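Local coordinates for protein methylmalonyl-CoA carboxyltransferase 12S subunit (Propionibacterium freudenreichii, PDB 1ON3) that catalyses the transfer of a carboxyl group from methylmalonyl-CoA to the biotin of the 1.3S subunit, as the hexameric core of transcarboxylase, at residues Y154-V162 with G181-T189; G130-G141 with V168-A179. One frame throughout, in Å; residues are numbered along the deposited sequence.

Contact 1 of 2, residues Y154-V162 with G181-T189; sequences YGKMFFANV and GASYSPALT. With MCA (methylmalonyl-coenzyme A), chain T.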
loop_
_atom_site.group_PDB
_atom_site.type_symbol
_atom_site.label_atom_id
_atom_site.label_comp_id
_atom_site.label_asym_id
_atom_site.label_seq_id
_atom_site.Cartn_x
_atom_site.Cartn_y
_atom_site.Cartn_z
ATOM N N TYR E 154 6.368 26.697 22.331
ATOM C CA TYR E 154 5.992 25.498 23.086
ATOM C C TYR E 154 4.945 24.689 22.336
ATOM O O TYR E 154 4.991 23.461 22.344
ATOM C CB TYR E 154 5.471 25.869 24.480
ATOM C CG TYR E 154 6.569 26.027 25.517
ATOM C CD1 TYR E 154 6.286 26.498 26.795
ATOM C CD2 TYR E 154 7.894 25.678 25.226
ATOM C CE1 TYR E 154 7.295 26.617 27.769
ATOM C CE2 TYR E 154 8.904 25.795 26.187
ATOM C CZ TYR E 154 8.594 26.264 27.457
ATOM O OH TYR E 154 9.589 26.370 28.411
ATOM N N GLY E 155 3.993 25.373 21.703
ATOM C CA GLY E 155 2.988 24.666 20.924
ATOM C C GLY E 155 3.669 23.799 19.867
ATOM O O GLY E 155 3.341 22.618 19.717
ATOM N N LYS E 156 4.631 24.372 19.140
ATOM C CA LYS E 156 5.345 23.613 18.104
ATOM C C LYS E 156 6.119 22.447 18.712
ATOM O O LYS E 156 6.142 21.352 18.144
ATOM C CB LYS E 156 6.294 24.520 17.311
ATOM C CG LYS E 156 5.569 25.600 16.458
ATOM C CD LYS E 156 6.565 26.433 15.648
ATOM C CE LYS E 156 5.869 27.447 14.752
ATOM N NZ LYS E 156 5.042 28.423 15.514
ATOM N N MET E 157 6.739 22.667 19.867
ATOM C CA MET E 157 7.479 21.594 20.521
ATOM C C MET E 157 6.577 20.428 20.956
ATOM O O MET E 157 6.939 19.256 20.770
ATOM C CB MET E 157 8.233 22.110 21.745
ATOM C CG MET E 157 9.102 21.028 22.397
ATOM S SD MET E 157 10.009 21.580 23.853
ATOM C CE MET E 157 11.069 22.838 23.087
ATOM N N PHE E 158 5.416 20.736 21.538
ATOM C CA PHE E 158 4.510 19.673 21.990
ATOM C C PHE E 158 4.026 18.869 20.793
ATOM O O PHE E 158 3.977 17.636 20.838
ATOM C CB PHE E 158 3.290 20.247 22.746
ATOM C CG PHE E 158 3.645 21.065 23.968
ATOM C CD1 PHE E 158 4.835 20.845 24.660
ATOM C CD2 PHE E 158 2.766 22.045 24.438
ATOM C CE1 PHE E 158 5.161 21.594 25.817
ATOM C CE2 PHE E 158 3.071 22.794 25.582
ATOM C CZ PHE E 158 4.272 22.569 26.274
ATOM N N PHE E 159 3.665 19.565 19.718
ATOM C CA PHE E 159 3.195 18.886 18.518
ATOM C C PHE E 159 4.288 17.967 17.972
ATOM O O PHE E 159 4.007 16.871 17.494
ATOM C CB PHE E 159 2.789 19.909 17.459
ATOM C CG PHE E 159 2.164 19.299 16.231
ATOM C CD1 PHE E 159 2.952 18.903 15.154
ATOM C CD2 PHE E 159 0.786 19.121 16.159
ATOM C CE1 PHE E 159 2.377 18.337 14.010
ATOM C CE2 PHE E 159 0.188 18.557 15.025
ATOM C CZ PHE E 159 0.983 18.161 13.945
ATOM N N ALA E 160 5.537 18.420 18.052
ATOM C CA ALA E 160 6.671 17.635 17.567
ATOM C C ALA E 160 6.891 16.389 18.440
ATOM O O ALA E 160 7.200 15.310 17.923
ATOM C CB ALA E 160 7.946 18.512 17.537
ATOM N N ASN E 161 6.731 16.532 19.755
ATOM C CA ASN E 161 6.902 15.389 20.670
ATOM C C ASN E 161 5.899 14.312 20.281
ATOM O O ASN E 161 6.235 13.123 20.244
ATOM C CB ASN E 161 6.640 15.780 22.136
ATOM C CG ASN E 161 7.790 16.535 22.772
ATOM O OD1 ASN E 161 7.584 17.600 23.343
ATOM N ND2 ASN E 161 9.006 15.974 22.706
ATOM N N VAL E 162 4.669 14.730 19.997
ATOM C CA VAL E 162 3.621 13.797 19.615
ATOM C C VAL E 162 3.922 13.206 18.239
ATOM O O VAL E 162 3.694 12.023 17.997
ATOM C CB VAL E 162 2.227 14.486 19.619
ATOM C CG1 VAL E 162 1.143 13.508 19.121
ATOM C CG2 VAL E 162 1.889 14.947 21.049
ATOM N N GLY E 181 4.131 25.060 32.131
ATOM C CA GLY E 181 3.744 24.230 31.004
ATOM C C GLY E 181 4.894 23.561 30.280
ATOM O O GLY E 181 4.675 22.591 29.564
ATOM N N ALA E 182 6.110 24.076 30.445
ATOM C CA ALA E 182 7.281 23.465 29.814
ATOM C C ALA E 182 7.279 21.967 30.148
ATOM O O ALA E 182 7.719 21.134 29.354
ATOM C CB ALA E 182 8.555 24.103 30.348
ATOM N N SER E 183 6.771 21.644 31.337
ATOM C CA SER E 183 6.692 20.270 31.831
ATOM C C SER E 183 5.940 19.292 30.919
ATOM O O SER E 183 6.174 18.090 30.979
ATOM C CB SER E 183 6.039 20.256 33.221
ATOM O OG SER E 183 6.793 21.027 34.144
ATOM N N TYR E 184 5.042 19.789 30.077
ATOM C CA TYR E 184 4.301 18.893 29.193
ATOM C C TYR E 184 5.172 18.234 28.114
ATOM O O TYR E 184 4.841 17.156 27.627
ATOM C CB TYR E 184 3.114 19.631 28.571
ATOM C CG TYR E 184 2.021 19.952 29.572
ATOM C CD1 TYR E 184 1.560 21.263 29.741
ATOM C CD2 TYR E 184 1.450 18.943 30.360
ATOM C CE1 TYR E 184 0.556 21.561 30.679
ATOM C CE2 TYR E 184 0.456 19.227 31.291
ATOM C CZ TYR E 184 0.012 20.548 31.449
ATOM O OH TYR E 184 -0.968 20.845 32.389
ATOM N N SER E 185 6.287 18.866 27.746
ATOM C CA SER E 185 7.174 18.269 26.742
ATOM C C SER E 185 7.742 16.959 27.344
ATOM O O SER E 185 7.677 15.898 26.715
ATOM C CB SER E 185 8.285 19.253 26.349
ATOM O OG SER E 185 9.115 18.704 25.333
ATOM N N PRO E 186 8.304 17.017 28.565
ATOM C CA PRO E 186 8.824 15.776 29.159
ATOM C C PRO E 186 7.718 14.715 29.251
ATOM O O PRO E 186 7.947 13.528 29.002
ATOM C CB PRO E 186 9.291 16.234 30.537
ATOM C CG PRO E 186 9.876 17.550 30.233
ATOM C CD PRO E 186 8.832 18.185 29.298
ATOM N N ALA E 187 6.514 15.151 29.603
ATOM C CA ALA E 187 5.386 14.225 29.726
ATOM C C ALA E 187 5.074 13.552 28.403
ATOM O O ALA E 187 4.595 12.431 28.377
ATOM C CB ALA E 187 4.131 14.972 30.223
ATOM N N LEU E 188 5.329 14.248 27.306
ATOM C CA LEU E 188 5.051 13.701 25.978
ATOM C C LEU E 188 6.206 12.858 25.417
ATOM O O LEU E 188 6.061 12.226 24.369
ATOM C CB LEU E 188 4.683 14.851 25.028
ATOM C CG LEU E 188 3.345 15.564 25.335
ATOM C CD1 LEU E 188 3.219 16.835 24.496
ATOM C CD2 LEU E 188 2.166 14.630 25.051
ATOM N N THR E 189 7.353 12.848 26.099
ATOM C CA THR E 189 8.479 12.022 25.647
ATOM C C THR E 189 8.181 10.650 26.243
ATOM O O THR E 189 7.134 10.462 26.857
ATOM C CB THR E 189 9.855 12.509 26.181
ATOM O OG1 THR E 189 9.893 12.401 27.616
ATOM C CG2 THR E 189 10.121 13.982 25.748
HETATM C C8 MCA T . 13.663 32.630 34.889
HETATM N N9 MCA T . 14.184 33.782 34.292
HETATM C C4 MCA T . 13.282 34.084 33.285
HETATM C C5 MCA T . 12.287 33.081 33.354
HETATM N N7 MCA T . 12.548 32.181 34.370
HETATM N N3 MCA T . 13.324 35.143 32.376
HETATM C C2 MCA T . 12.253 35.130 31.508
HETATM N N1 MCA T . 11.231 34.210 31.481
HETATM C C6 MCA T . 11.215 33.159 32.396
HETATM N N6 MCA T . 10.205 32.286 32.329
HETATM C "C1'" MCA T . 15.301 34.517 34.548
HETATM C "C2'" MCA T . 15.133 35.233 35.892
HETATM O "O2'" MCA T . 14.455 36.448 35.741
HETATM C "C3'" MCA T . 16.564 35.320 36.364
HETATM O "O3'" MCA T . 17.156 36.502 35.856
HETATM C "C4'" MCA T . 17.261 34.052 35.837
HETATM O "O4'" MCA T . 16.421 33.641 34.692
HETATM C "C5'" MCA T . 17.315 32.786 36.783
HETATM O "O5'" MCA T . 16.738 33.072 37.803
HETATM P P1 MCA T . 16.646 33.162 39.184
HETATM O O11 MCA T . 15.494 33.737 39.647
HETATM O O12 MCA T . 17.787 33.848 39.289
HETATM O O6 MCA T . 16.616 31.718 39.958
HETATM P P2 MCA T . 16.444 30.591 40.646
HETATM O O21 MCA T . 16.383 31.402 41.768
HETATM O O22 MCA T . 17.279 29.477 40.438
HETATM O O7 MCA T . 14.925 30.194 40.322
HETATM C CPB MCA T . 14.499 29.968 39.222
HETATM C CPA MCA T . 13.067 29.642 38.835
HETATM C CP7 MCA T . 12.591 31.112 38.807
HETATM C CP9 MCA T . 12.394 28.622 39.784
HETATM C CP8 MCA T . 13.102 29.010 37.421
HETATM O OP3 MCA T . 13.208 31.830 38.003
HETATM C CP6 MCA T . 11.252 31.452 38.480
HETATM O OP2 MCA T . 10.313 30.901 39.161
HETATM N NP2 MCA T . 10.977 32.380 37.363
HETATM C CP5 MCA T . 9.745 32.129 36.693
HETATM C CP4 MCA T . 8.803 31.117 36.328
HETATM C CP3 MCA T . 7.671 31.276 35.431
HETATM O OP1 MCA T . 6.967 32.336 35.901
HETATM N NP1 MCA T . 7.146 30.598 34.239
HETATM C CP2 MCA T . 5.954 31.236 33.754
HETATM C CP1 MCA T . 5.624 30.591 32.476
HETATM P P3 MCA T . 18.529 37.403 35.987
HETATM O O31 MCA T . 18.120 37.736 37.389
HETATM O O32 MCA T . 18.395 38.574 35.058
HETATM O O33 MCA T . 19.874 36.722 35.971
HETATM S S MCA T . 4.374 31.097 31.748
HETATM C CS1 MCA T . 4.847 29.920 30.714
HETATM O OS1 MCA T . 5.805 29.097 30.675
HETATM C CS2 MCA T . 3.749 29.087 30.449
HETATM C CS3 MCA T . 3.368 28.978 29.185
HETATM C CS4 MCA T . 2.841 28.109 31.252
HETATM O OS4 MCA T . 1.693 27.844 30.893
HETATM O OS5 MCA T . 3.354 27.641 32.260
HETATM O O HOH W 1 11.099 18.065 23.018
#
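A single direct hydrogen bond, from S185 OG to N161 OD1 (2.7 Å), joins segments 154-162 and 181-189 at a buried contact, and a water doubles it by accepting from N161 ND2 and donating to S185 OG. The S185 hydroxyl meets the amide oxygen 20° out of the carbonyl plane. With OG anti to the backbone N (chi1 -177°), S185 also brings its hydroxyl to 3.4 Å from M157 SD, and Y137 OH bonds to the same oxygen. N161 OD1, the water and Y137 OH thus satisfy the buried S185 hydroxyl. Around them the packing is largely apolar, though the F158 rim also meets G181 O and S185 N. Y184 CB sits over one face of the F158 ring, toward its rim, 4.2 Å from the centroid, in a CH-pi contact; Y154 O approaches the opposite face. L188 packs its CB on N161 CB (3.6 Å), its CD1 on F158 CB and its CD2 on V162 CG2. At the N-terminal end the Y154 hydroxyl and CZ press on A182 CB, and G181 N donates almost straight to the carboxylate oxygen OS5 of methylmalonyl-CoA at 2.7 Å. The short axes of 154-162 and 184-188 run nearly parallel, 8° apart. Helix 113-129 packs on Y154, M157 and N161, strands 133-139 and 170-175 lie against P186 and T189, and I385 and F373 of the second subunit cover Y184.

Contact 2 of 2, residues G130-G141 with V168-A179; sequences GTPFLFFYDSGG and VPQIAIIAGPCA. With MCA (methylmalonyl-coenzyme A), chain T.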
loop_
_atom_site.group_PDB
_atom_site.type_symbol
_atom_site.label_atom_id
_atom_site.label_comp_id
_atom_site.label_asym_id
_atom_site.label_seq_id
_atom_site.Cartn_x
_atom_site.Cartn_y
_atom_site.Cartn_z
ATOM N N GLY E 130 15.688 8.763 11.578
ATOM C CA GLY E 130 15.346 7.621 12.414
ATOM C C GLY E 130 16.234 7.384 13.628
ATOM O O GLY E 130 16.601 6.240 13.924
ATOM N N THR E 131 16.584 8.436 14.356
ATOM C CA THR E 131 17.418 8.230 15.534
ATOM C C THR E 131 16.737 8.677 16.818
ATOM O O THR E 131 15.764 9.450 16.802
ATOM C CB THR E 131 18.754 9.016 15.481
ATOM O OG1 THR E 131 18.514 10.363 15.921
ATOM C CG2 THR E 131 19.339 9.027 14.059
ATOM N N PRO E 132 17.245 8.193 17.954
ATOM C CA PRO E 132 16.681 8.574 19.247
ATOM C C PRO E 132 16.906 10.078 19.462
ATOM O O PRO E 132 17.806 10.679 18.854
ATOM C CB PRO E 132 17.505 7.755 20.228
ATOM C CG PRO E 132 17.772 6.497 19.467
ATOM C CD PRO E 132 18.107 7.000 18.082
ATOM N N PHE E 133 16.083 10.670 20.323
ATOM C CA PHE E 133 16.182 12.089 20.673
ATOM C C PHE E 133 16.263 12.219 22.196
ATOM O O PHE E 133 15.389 11.717 22.909
ATOM C CB PHE E 133 14.956 12.861 20.191
ATOM C CG PHE E 133 14.923 14.276 20.672
ATOM C CD1 PHE E 133 13.941 14.705 21.560
ATOM C CD2 PHE E 133 15.897 15.171 20.270
ATOM C CE1 PHE E 133 13.941 16.022 22.043
ATOM C CE2 PHE E 133 15.905 16.485 20.749
ATOM C CZ PHE E 133 14.924 16.903 21.637
ATOM N N LEU E 134 17.297 12.897 22.685
ATOM C CA LEU E 134 17.500 13.096 24.123
ATOM C C LEU E 134 17.526 14.603 24.405
ATOM O O LEU E 134 18.091 15.375 23.639
ATOM C CB LEU E 134 18.802 12.429 24.583
ATOM C CG LEU E 134 18.802 10.898 24.395
ATOM C CD1 LEU E 134 19.575 10.554 23.128
ATOM C CD2 LEU E 134 19.429 10.205 25.594
ATOM N N PHE E 135 16.915 15.005 25.513
ATOM C CA PHE E 135 16.802 16.420 25.856
ATOM C C PHE E 135 17.039 16.691 27.352
ATOM O O PHE E 135 16.336 16.148 28.195
ATOM C CB PHE E 135 15.387 16.866 25.449
ATOM C CG PHE E 135 15.154 18.359 25.453
ATOM C CD1 PHE E 135 14.046 18.875 24.795
ATOM C CD2 PHE E 135 15.993 19.238 26.137
ATOM C CE1 PHE E 135 13.766 20.249 24.818
ATOM C CE2 PHE E 135 15.720 20.618 26.166
ATOM C CZ PHE E 135 14.603 21.117 25.503
ATOM N N PHE E 136 18.042 17.515 27.661
ATOM C CA PHE E 136 18.333 17.918 29.047
ATOM C C PHE E 136 17.579 19.236 29.277
ATOM O O PHE E 136 17.858 20.251 28.618
ATOM C CB PHE E 136 19.830 18.180 29.278
ATOM C CG PHE E 136 20.688 16.935 29.324
ATOM C CD1 PHE E 136 21.284 16.443 28.169
ATOM C CD2 PHE E 136 20.959 16.305 30.538
ATOM C CE1 PHE E 136 22.151 15.340 28.225
ATOM C CE2 PHE E 136 21.818 15.211 30.606
ATOM C CZ PHE E 136 22.420 14.727 29.444
ATOM N N TYR E 137 16.608 19.199 30.186
ATOM C CA TYR E 137 15.783 20.354 30.536
ATOM C C TYR E 137 16.350 21.051 31.784
ATOM O O TYR E 137 16.684 20.400 32.764
ATOM C CB TYR E 137 14.358 19.886 30.840
ATOM C CG TYR E 137 13.629 19.301 29.659
ATOM C CD1 TYR E 137 12.726 20.065 28.932
ATOM C CD2 TYR E 137 13.794 17.959 29.306
ATOM C CE1 TYR E 137 11.987 19.514 27.881
ATOM C CE2 TYR E 137 13.066 17.390 28.255
ATOM C CZ TYR E 137 12.164 18.169 27.549
ATOM O OH TYR E 137 11.432 17.619 26.522
ATOM N N ASP E 138 16.418 22.378 31.755
ATOM C CA ASP E 138 16.962 23.157 32.860
ATOM C C ASP E 138 16.443 24.547 32.506
ATOM O O ASP E 138 17.167 25.338 31.905
ATOM C CB ASP E 138 18.499 23.120 32.777
ATOM C CG ASP E 138 19.171 23.581 34.062
ATOM O OD1 ASP E 138 18.472 24.185 34.893
ATOM O OD2 ASP E 138 20.393 23.349 34.224
ATOM N N SER E 139 15.201 24.849 32.886
ATOM C CA SER E 139 14.597 26.111 32.463
ATOM C C SER E 139 13.510 26.732 33.337
ATOM O O SER E 139 12.779 26.041 34.035
ATOM C CB SER E 139 14.021 25.892 31.050
ATOM O OG SER E 139 13.104 26.902 30.660
ATOM N N GLY E 140 13.383 28.052 33.235
ATOM C CA GLY E 140 12.356 28.771 33.973
ATOM C C GLY E 140 11.047 28.837 33.192
ATOM O O GLY E 140 10.124 29.558 33.577
ATOM N N GLY E 141 10.965 28.086 32.093
ATOM C CA GLY E 141 9.751 28.077 31.285
ATOM C C GLY E 141 9.784 28.986 30.055
ATOM O O GLY E 141 10.847 29.405 29.612
ATOM N N VAL E 168 10.554 7.353 17.073
ATOM C CA VAL E 168 11.926 7.296 17.586
ATOM C C VAL E 168 11.811 7.482 19.101
ATOM O O VAL E 168 10.950 8.218 19.565
ATOM C CB VAL E 168 12.859 8.390 16.987
ATOM C CG1 VAL E 168 13.015 8.171 15.485
ATOM C CG2 VAL E 168 12.315 9.786 17.286
ATOM N N PRO E 169 12.657 6.798 19.891
ATOM C CA PRO E 169 12.579 6.938 21.349
ATOM C C PRO E 169 12.927 8.356 21.774
ATOM O O PRO E 169 13.815 8.974 21.187
ATOM C CB PRO E 169 13.613 5.929 21.860
ATOM C CG PRO E 169 13.810 4.984 20.713
ATOM C CD PRO E 169 13.757 5.891 19.518
ATOM N N GLN E 170 12.225 8.863 22.790
ATOM C CA GLN E 170 12.458 10.211 23.301
ATOM C C GLN E 170 12.685 10.132 24.804
ATOM O O GLN E 170 11.825 9.646 25.543
ATOM C CB GLN E 170 11.250 11.120 23.027
ATOM C CG GLN E 170 10.868 11.278 21.574
ATOM C CD GLN E 170 9.647 12.155 21.416
ATOM O OE1 GLN E 170 9.749 13.381 21.460
ATOM N NE2 GLN E 170 8.475 11.530 21.258
ATOM N N ILE E 171 13.856 10.596 25.235
ATOM C CA ILE E 171 14.263 10.575 26.634
ATOM C C ILE E 171 14.469 11.998 27.172
ATOM O O ILE E 171 15.230 12.788 26.614
ATOM C CB ILE E 171 15.583 9.769 26.788
ATOM C CG1 ILE E 171 15.340 8.320 26.348
ATOM C CG2 ILE E 171 16.085 9.805 28.235
ATOM C CD1 ILE E 171 16.625 7.479 26.199
ATOM N N ALA E 172 13.780 12.318 28.256
ATOM C CA ALA E 172 13.915 13.631 28.852
ATOM C C ALA E 172 14.704 13.517 30.146
ATOM O O ALA E 172 14.482 12.597 30.939
ATOM C CB ALA E 172 12.548 14.212 29.133
ATOM N N ILE E 173 15.637 14.437 30.352
ATOM C CA ILE E 173 16.408 14.461 31.593
ATOM C C ILE E 173 16.197 15.843 32.208
ATOM O O ILE E 173 16.633 16.844 31.637
ATOM C CB ILE E 173 17.931 14.256 31.355
ATOM C CG1 ILE E 173 18.193 12.934 30.635
ATOM C CG2 ILE E 173 18.668 14.234 32.688
ATOM C CD1 ILE E 173 18.464 13.099 29.149
ATOM N N ILE E 174 15.495 15.897 33.339
ATOM C CA ILE E 174 15.245 17.162 34.021
ATOM C C ILE E 174 16.402 17.319 34.992
ATOM O O ILE E 174 16.531 16.536 35.941
ATOM C CB ILE E 174 13.935 17.155 34.850
ATOM C CG1 ILE E 174 12.830 16.385 34.129
ATOM C CG2 ILE E 174 13.518 18.610 35.130
ATOM C CD1 ILE E 174 12.434 16.936 32.809
ATOM N N ALA E 175 17.232 18.333 34.766
ATOM C CA ALA E 175 18.414 18.537 35.595
ATOM C C ALA E 175 18.500 19.922 36.227
ATOM O O ALA E 175 19.584 20.381 36.598
ATOM C CB ALA E 175 19.663 18.266 34.758
ATOM N N GLY E 176 17.350 20.565 36.337
ATOM C CA GLY E 176 17.255 21.883 36.931
ATOM C C GLY E 176 15.779 22.196 37.005
ATOM O O GLY E 176 14.951 21.272 37.044
ATOM N N PRO E 177 15.399 23.483 37.034
ATOM C CA PRO E 177 13.974 23.800 37.096
ATOM C C PRO E 177 13.297 23.454 35.775
ATOM O O PRO E 177 13.950 23.335 34.735
ATOM C CB PRO E 177 13.956 25.314 37.324
ATOM C CG PRO E 177 15.244 25.582 38.004
ATOM C CD PRO E 177 16.211 24.687 37.270
ATOM N N CYS E 178 11.985 23.304 35.848
ATOM C CA CYS E 178 11.114 23.036 34.708
ATOM C C CYS E 178 9.815 23.630 35.223
ATOM O O CYS E 178 8.884 22.922 35.624
ATOM C CB CYS E 178 10.960 21.536 34.451
ATOM S SG CYS E 178 10.164 21.197 32.836
ATOM N N ALA E 179 9.775 24.959 35.225
ATOM C CA ALA E 179 8.634 25.701 35.752
ATOM C C ALA E 179 7.500 25.985 34.785
ATOM O O ALA E 179 7.660 26.759 33.831
ATOM C CB ALA E 179 9.129 27.012 36.358
HETATM C C8 MCA T . 13.663 32.630 34.889
HETATM N N9 MCA T . 14.184 33.782 34.292
HETATM C C4 MCA T . 13.282 34.084 33.285
HETATM C C5 MCA T . 12.287 33.081 33.354
HETATM N N7 MCA T . 12.548 32.181 34.370
HETATM N N3 MCA T . 13.324 35.143 32.376
HETATM C C2 MCA T . 12.253 35.130 31.508
HETATM N N1 MCA T . 11.231 34.210 31.481
HETATM C C6 MCA T . 11.215 33.159 32.396
HETATM N N6 MCA T . 10.205 32.286 32.329
HETATM C "C1'" MCA T . 15.301 34.517 34.548
HETATM C "C2'" MCA T . 15.133 35.233 35.892
HETATM O "O2'" MCA T . 14.455 36.448 35.741
HETATM C "C3'" MCA T . 16.564 35.320 36.364
HETATM O "O3'" MCA T . 17.156 36.502 35.856
HETATM C "C4'" MCA T . 17.261 34.052 35.837
HETATM O "O4'" MCA T . 16.421 33.641 34.692
HETATM C "C5'" MCA T . 17.315 32.786 36.783
HETATM O "O5'" MCA T . 16.738 33.072 37.803
HETATM P P1 MCA T . 16.646 33.162 39.184
HETATM O O11 MCA T . 15.494 33.737 39.647
HETATM O O12 MCA T . 17.787 33.848 39.289
HETATM O O6 MCA T . 16.616 31.718 39.958
HETATM P P2 MCA T . 16.444 30.591 40.646
HETATM O O21 MCA T . 16.383 31.402 41.768
HETATM O O22 MCA T . 17.279 29.477 40.438
HETATM O O7 MCA T . 14.925 30.194 40.322
HETATM C CPB MCA T . 14.499 29.968 39.222
HETATM C CPA MCA T . 13.067 29.642 38.835
HETATM C CP7 MCA T . 12.591 31.112 38.807
HETATM C CP9 MCA T . 12.394 28.622 39.784
HETATM C CP8 MCA T . 13.102 29.010 37.421
HETATM O OP3 MCA T . 13.208 31.830 38.003
HETATM C CP6 MCA T . 11.252 31.452 38.480
HETATM O OP2 MCA T . 10.313 30.901 39.161
HETATM N NP2 MCA T . 10.977 32.380 37.363
HETATM C CP5 MCA T . 9.745 32.129 36.693
HETATM C CP4 MCA T . 8.803 31.117 36.328
HETATM C CP3 MCA T . 7.671 31.276 35.431
HETATM O OP1 MCA T . 6.967 32.336 35.901
HETATM N NP1 MCA T . 7.146 30.598 34.239
HETATM C CP2 MCA T . 5.954 31.236 33.754
HETATM C CP1 MCA T . 5.624 30.591 32.476
HETATM P P3 MCA T . 18.529 37.403 35.987
HETATM O O31 MCA T . 18.120 37.736 37.389
HETATM O O32 MCA T . 18.395 38.574 35.058
HETATM O O33 MCA T . 19.874 36.722 35.971
HETATM S S MCA T . 4.374 31.097 31.748
HETATM C CS1 MCA T . 4.847 29.920 30.714
HETATM O OS1 MCA T . 5.805 29.097 30.675
HETATM C CS2 MCA T . 3.749 29.087 30.449
HETATM C CS3 MCA T . 3.368 28.978 29.185
HETATM C CS4 MCA T . 2.841 28.109 31.252
HETATM O OS4 MCA T . 1.693 27.844 30.893
HETATM O OS5 MCA T . 3.354 27.641 32.260
#
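Parallel strands 133-139 and 170-175 pair through backbone bonds that alternate from one strand to the other, beginning with F133 N to P169 O and ending with A175 N to Y137 O. Beyond Y137 the register slips by two residues, a beta bulge at the G176 corner, and pairing resumes with S139 N donating to P177 O (2.7 Å). On one face, I173 CD1 stands over the centre of the F136 ring, 4.1 Å from its centroid, and L134 CD2 meets I171 CD1 at 4.0 Å. On the other, the Y137 ring reaches A172 CB with its CE2 (3.3 Å) and I174 CD1 with its CD2 (3.9 Å). Having its CG anti to the backbone N (chi1 -165°), D138 lays OD1 beside G176 CA, while OD2 forms a salt bridge with R49. After the bulge the strands lead into the coenzyme site: G140 O accepts from N6 of methylmalonyl-CoA at 3.0 Å and weakly from its NP1. G141 N donates to S139 OG (2.8 Å) in an ST turn, and G109 O engages the same hydroxyl. Helix 147-164 connects the two strands in a right-handed beta-alpha-beta crossover of the crotonase-like fold. Strand 95-102 pairs with the far edge of 133-139, helix 241-253 covers the I171 and I173 face, and helix 113-129 lies over F133 and F135.

In the fold
Both contacts are buried and draw on one beta-alpha-beta unit: contact 2 pairs its two strands, while contact 1 packs the connecting helix against the short helix that comes after the corner at G176 and strand 177-179. Their chemistry differs accordingly. The sheet pairing rests on regular backbone bonds, whereas the helices meet mainly through hydrocarbon and a few polar side chains. Two bonds join the layers, one between the Y137 and S185 hydroxyls and one from Q170 NE2 to the backbone O of N161. At one end both contacts reach methylmalonyl-CoA, where 181-189 holds the carboxylate and 130-141 the adenine amino group. Contact 1 also touches the second subunit.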